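Local coordinates for serine protease inhibitor 2 (PDB 3PZF), which inhibits clip-domain serine proteases of the mosquito hemolymph and so restrains the melanization immune response, at residues Val155-Ile166 with Thr178-Lys186. Numbering follows the deposited sequence.
Sequences VSEHTNGRLREI and TLVNVIYFK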
loop_
_atom_site.group_PDB
_atom_site.type_symbol
_atom_site.label_atom_id
_atom_site.label_comp_id
_atom_site.label_asym_id
_atom_site.label_seq_id
_atom_site.Cartn_x
_atom_site.Cartn_y
_atom_site.Cartn_z
ATOM N N VAL A 155 -14.720 -4.743 -6.880
ATOM C CA VAL A 155 -13.282 -4.480 -7.039
ATOM C C VAL A 155 -13.017 -3.841 -8.407
ATOM O O VAL A 155 -12.306 -2.831 -8.508
ATOM C CB VAL A 155 -12.450 -5.775 -6.858
ATOM C CG1 VAL A 155 -11.030 -5.623 -7.448
ATOM C CG2 VAL A 155 -12.395 -6.158 -5.377
ATOM N N SER A 156 -13.602 -4.413 -9.455
ATOM C CA SER A 156 -13.401 -3.901 -10.814
ATOM C C SER A 156 -13.908 -2.466 -10.951
ATOM O O SER A 156 -13.221 -1.589 -11.459
ATOM C CB SER A 156 -14.126 -4.784 -11.829
ATOM O OG SER A 156 -13.863 -4.332 -13.146
ATOM N N GLU A 157 -15.130 -2.249 -10.497
ATOM C CA GLU A 157 -15.785 -0.960 -10.572
ATOM C C GLU A 157 -14.989 0.141 -9.868
ATOM O O GLU A 157 -14.992 1.285 -10.317
ATOM C CB GLU A 157 -17.195 -1.094 -9.976
ATOM C CG GLU A 157 -17.825 0.191 -9.482
ATOM C CD GLU A 157 -19.192 -0.043 -8.859
ATOM O OE1 GLU A 157 -19.695 -1.187 -8.938
ATOM O OE2 GLU A 157 -19.760 0.913 -8.289
ATOM N N HIS A 158 -14.288 -0.206 -8.792
ATOM C CA HIS A 158 -13.567 0.801 -7.997
ATOM C C HIS A 158 -12.076 0.928 -8.328
ATOM O O HIS A 158 -11.367 1.746 -7.723
ATOM C CB HIS A 158 -13.773 0.533 -6.501
ATOM C CG HIS A 158 -15.181 0.775 -6.050
ATOM N ND1 HIS A 158 -15.611 1.997 -5.580
ATOM C CD2 HIS A 158 -16.265 -0.033 -6.036
ATOM C CE1 HIS A 158 -16.894 1.926 -5.280
ATOM N NE2 HIS A 158 -17.319 0.705 -5.549
ATOM N N THR A 159 -11.608 0.142 -9.293
ATOM C CA THR A 159 -10.222 0.239 -9.760
ATOM C C THR A 159 -10.181 0.439 -11.270
ATOM O O THR A 159 -9.141 0.257 -11.892
ATOM C CB THR A 159 -9.411 -1.018 -9.394
ATOM O OG1 THR A 159 -9.958 -2.157 -10.080
ATOM C CG2 THR A 159 -9.465 -1.251 -7.874
ATOM N N ASN A 160 -11.314 0.823 -11.848
ATOM C CA ASN A 160 -11.392 1.082 -13.285
ATOM C C ASN A 160 -10.959 -0.145 -14.090
ATOM O O ASN A 160 -10.362 -0.025 -15.168
ATOM C CB ASN A 160 -10.527 2.295 -13.646
ATOM C CG ASN A 160 -10.796 2.812 -15.051
ATOM O OD1 ASN A 160 -11.947 2.891 -15.489
ATOM N ND2 ASN A 160 -9.729 3.163 -15.768
ATOM N N GLY A 161 -11.254 -1.326 -13.552
ATOM C CA GLY A 161 -10.912 -2.578 -14.202
ATOM C C GLY A 161 -9.448 -3.005 -14.084
ATOM O O GLY A 161 -9.054 -4.038 -14.659
ATOM N N ARG A 162 -8.643 -2.241 -13.344
ATOM C CA ARG A 162 -7.226 -2.567 -13.185
ATOM C C ARG A 162 -7.123 -3.880 -12.444
ATOM O O ARG A 162 -6.244 -4.689 -12.725
ATOM C CB ARG A 162 -6.489 -1.465 -12.422
ATOM C CG ARG A 162 -4.992 -1.734 -12.173
ATOM C CD ARG A 162 -4.205 -1.984 -13.462
ATOM N NE ARG A 162 -2.800 -2.284 -13.157
ATOM C CZ ARG A 162 -2.357 -3.476 -12.761
ATOM N NH1 ARG A 162 -3.209 -4.499 -12.650
ATOM N NH2 ARG A 162 -1.067 -3.653 -12.503
ATOM N N LEU A 163 -8.042 -4.078 -11.496
ATOM C CA LEU A 163 -8.151 -5.319 -10.741
ATOM C C LEU A 163 -9.560 -5.861 -10.979
ATOM O O LEU A 163 -10.526 -5.095 -10.971
ATOM C CB LEU A 163 -7.979 -5.072 -9.230
ATOM C CG LEU A 163 -6.731 -4.320 -8.749
ATOM C CD1 LEU A 163 -6.778 -4.120 -7.240
ATOM C CD2 LEU A 163 -5.447 -5.056 -9.184
ATOM N N ARG A 164 -9.670 -7.177 -11.148
ATOM C CA ARG A 164 -10.904 -7.812 -11.599
ATOM C C ARG A 164 -11.488 -8.771 -10.573
ATOM O O ARG A 164 -12.655 -9.118 -10.652
ATOM C CB ARG A 164 -10.633 -8.608 -12.877
ATOM C CG ARG A 164 -10.123 -7.795 -14.054
ATOM C CD ARG A 164 -11.223 -6.938 -14.658
ATOM N NE ARG A 164 -10.755 -6.214 -15.838
ATOM C CZ ARG A 164 -11.540 -5.821 -16.838
ATOM N NH1 ARG A 164 -12.842 -6.085 -16.814
ATOM N NH2 ARG A 164 -11.018 -5.170 -17.869
ATOM N N GLU A 165 -10.678 -9.233 -9.627
ATOM C CA GLU A 165 -11.186 -10.173 -8.638
ATOM C C GLU A 165 -10.258 -10.244 -7.457
ATOM O O GLU A 165 -9.062 -9.949 -7.557
ATOM C CB GLU A 165 -11.334 -11.579 -9.223
ATOM C CG GLU A 165 -10.008 -12.271 -9.478
ATOM C CD GLU A 165 -9.344 -11.793 -10.761
ATOM O OE1 GLU A 165 -8.095 -11.663 -10.797
ATOM O OE2 GLU A 165 -10.083 -11.559 -11.743
ATOM N N ILE A 166 -10.811 -10.667 -6.335
ATOM C CA ILE A 166 -10.027 -10.755 -5.130
ATOM C C ILE A 166 -10.396 -11.978 -4.296
ATOM O O ILE A 166 -9.608 -12.415 -3.471
ATOM C CB ILE A 166 -10.168 -9.465 -4.315
ATOM C CG1 ILE A 166 -9.148 -9.424 -3.181
ATOM C CG2 ILE A 166 -11.587 -9.326 -3.752
ATOM C CD1 ILE A 166 -9.026 -8.019 -2.557
ATOM N N THR A 178 -16.725 -9.853 5.681
ATOM C CA THR A 178 -15.444 -9.812 4.988
ATOM C C THR A 178 -15.141 -8.348 4.725
ATOM O O THR A 178 -16.006 -7.601 4.282
ATOM C CB THR A 178 -15.474 -10.578 3.661
ATOM O OG1 THR A 178 -15.863 -11.945 3.901
ATOM C CG2 THR A 178 -14.093 -10.599 3.013
ATOM N N LEU A 179 -13.921 -7.931 5.033
ATOM C CA LEU A 179 -13.555 -6.537 4.912
ATOM C C LEU A 179 -12.573 -6.520 3.757
ATOM O O LEU A 179 -11.569 -7.225 3.810
ATOM C CB LEU A 179 -12.874 -6.062 6.199
ATOM C CG LEU A 179 -12.297 -4.644 6.210
ATOM C CD1 LEU A 179 -13.312 -3.603 5.763
ATOM C CD2 LEU A 179 -11.772 -4.284 7.615
ATOM N N VAL A 180 -12.854 -5.721 2.727
ATOM C CA VAL A 180 -12.071 -5.757 1.485
ATOM C C VAL A 180 -11.552 -4.368 1.205
ATOM O O VAL A 180 -12.295 -3.409 1.311
ATOM C CB VAL A 180 -12.953 -6.215 0.298
ATOM C CG1 VAL A 180 -12.143 -6.212 -1.009
ATOM C CG2 VAL A 180 -13.491 -7.602 0.555
ATOM N N ASN A 181 -10.267 -4.258 0.872
ATOM C CA ASN A 181 -9.693 -2.995 0.479
ATOM C C ASN A 181 -8.897 -3.141 -0.813
ATOM O O ASN A 181 -8.140 -4.090 -0.981
ATOM C CB ASN A 181 -8.767 -2.459 1.570
ATOM C CG ASN A 181 -8.007 -1.225 1.127
ATOM O OD1 ASN A 181 -8.527 -0.104 1.162
ATOM N ND2 ASN A 181 -6.791 -1.423 0.694
ATOM N N VAL A 182 -9.074 -2.189 -1.717
ATOM C CA VAL A 182 -8.279 -2.146 -2.936
ATOM C C VAL A 182 -7.814 -0.715 -3.166
ATOM O O VAL A 182 -8.348 0.241 -2.608
ATOM C CB VAL A 182 -9.045 -2.662 -4.191
ATOM C CG1 VAL A 182 -9.388 -4.151 -4.045
ATOM C CG2 VAL A 182 -10.318 -1.865 -4.412
ATOM N N ILE A 183 -6.791 -0.573 -3.996
ATOM C CA ILE A 183 -6.239 0.738 -4.284
ATOM C C ILE A 183 -5.831 0.759 -5.741
ATOM O O ILE A 183 -5.479 -0.280 -6.303
ATOM C CB ILE A 183 -5.025 1.058 -3.414
ATOM C CG1 ILE A 183 -4.595 2.515 -3.648
ATOM C CG2 ILE A 183 -3.887 0.070 -3.730
ATOM C CD1 ILE A 183 -3.503 3.004 -2.679
ATOM N N TYR A 184 -5.947 1.926 -6.362
ATOM C CA TYR A 184 -5.644 2.058 -7.786
ATOM C C TYR A 184 -4.964 3.397 -7.978
ATOM O O TYR A 184 -5.313 4.380 -7.305
ATOM C CB TYR A 184 -6.928 1.972 -8.619
ATOM C CG TYR A 184 -6.801 2.560 -10.010
ATOM C CD1 TYR A 184 -6.332 1.796 -11.067
ATOM C CD2 TYR A 184 -7.139 3.886 -10.258
ATOM C CE1 TYR A 184 -6.224 2.331 -12.350
ATOM C CE2 TYR A 184 -7.037 4.431 -11.530
ATOM C CZ TYR A 184 -6.578 3.653 -12.569
ATOM O OH TYR A 184 -6.468 4.200 -13.828
ATOM N N PHE A 185 -3.965 3.443 -8.861
ATOM C CA PHE A 185 -3.216 4.673 -9.050
ATOM C C PHE A 185 -2.733 4.804 -10.485
ATOM O O PHE A 185 -2.064 3.923 -11.001
ATOM C CB PHE A 185 -2.015 4.726 -8.120
ATOM C CG PHE A 185 -1.047 5.821 -8.464
ATOM C CD1 PHE A 185 -1.455 7.147 -8.481
ATOM C CD2 PHE A 185 0.265 5.524 -8.782
ATOM C CE1 PHE A 185 -0.557 8.160 -8.802
ATOM C CE2 PHE A 185 1.169 6.539 -9.108
ATOM C CZ PHE A 185 0.746 7.856 -9.123
ATOM N N LYS A 186 -3.126 5.905 -11.111
ATOM C CA LYS A 186 -2.634 6.289 -12.410
ATOM C C LYS A 186 -1.940 7.628 -12.267
ATOM O O LYS A 186 -2.498 8.584 -11.700
ATOM C CB LYS A 186 -3.792 6.412 -13.404
ATOM C CG LYS A 186 -3.356 6.966 -14.755
ATOM C CD LYS A 186 -4.530 7.158 -15.702
ATOM C CE LYS A 186 -5.269 5.855 -15.953
#
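Tyr184 lies against the turn Thr159-Arg162 with its CB and the CD1 side of its ring. Its CB packs on CB of Thr159, 4.0 Å away. At the ring, CD1 comes 3.3 Å from the backbone O of Thr159, and C of Thr159 sits over one face, offset toward the rim. CB of Arg162 meets CD1 at the ring edge, 3.5 Å away. At the tip, OH lies 3.9 Å from ND2 of Asn160, with amide and ring planes 74° apart. Beyond CB, the Arg162 chain bends at chi2 (57°), and its NE forms a salt bridge with Glu347 of the hinge region. The strand 177-188 belongs to the central beta-sheet A of the serpin fold, and helix 144-158 with its following type I' turn packs on one face of it. Further along, Val182 points into this cover. Its CG2 meets CG2 of Thr159 at 3.6 Å, while CG1 touches CG2 of Val155. The Leu163 side chain runs past Val182 in the opposite direction, CD1 against Val182 CB. OG1 of Thr159 donates to O of Val155 (2.9 Å) and accepts from N of Leu163, linking helix to loop. Ile166 CD1 meets Val180 CG1 tip to tip at 3.9 Å.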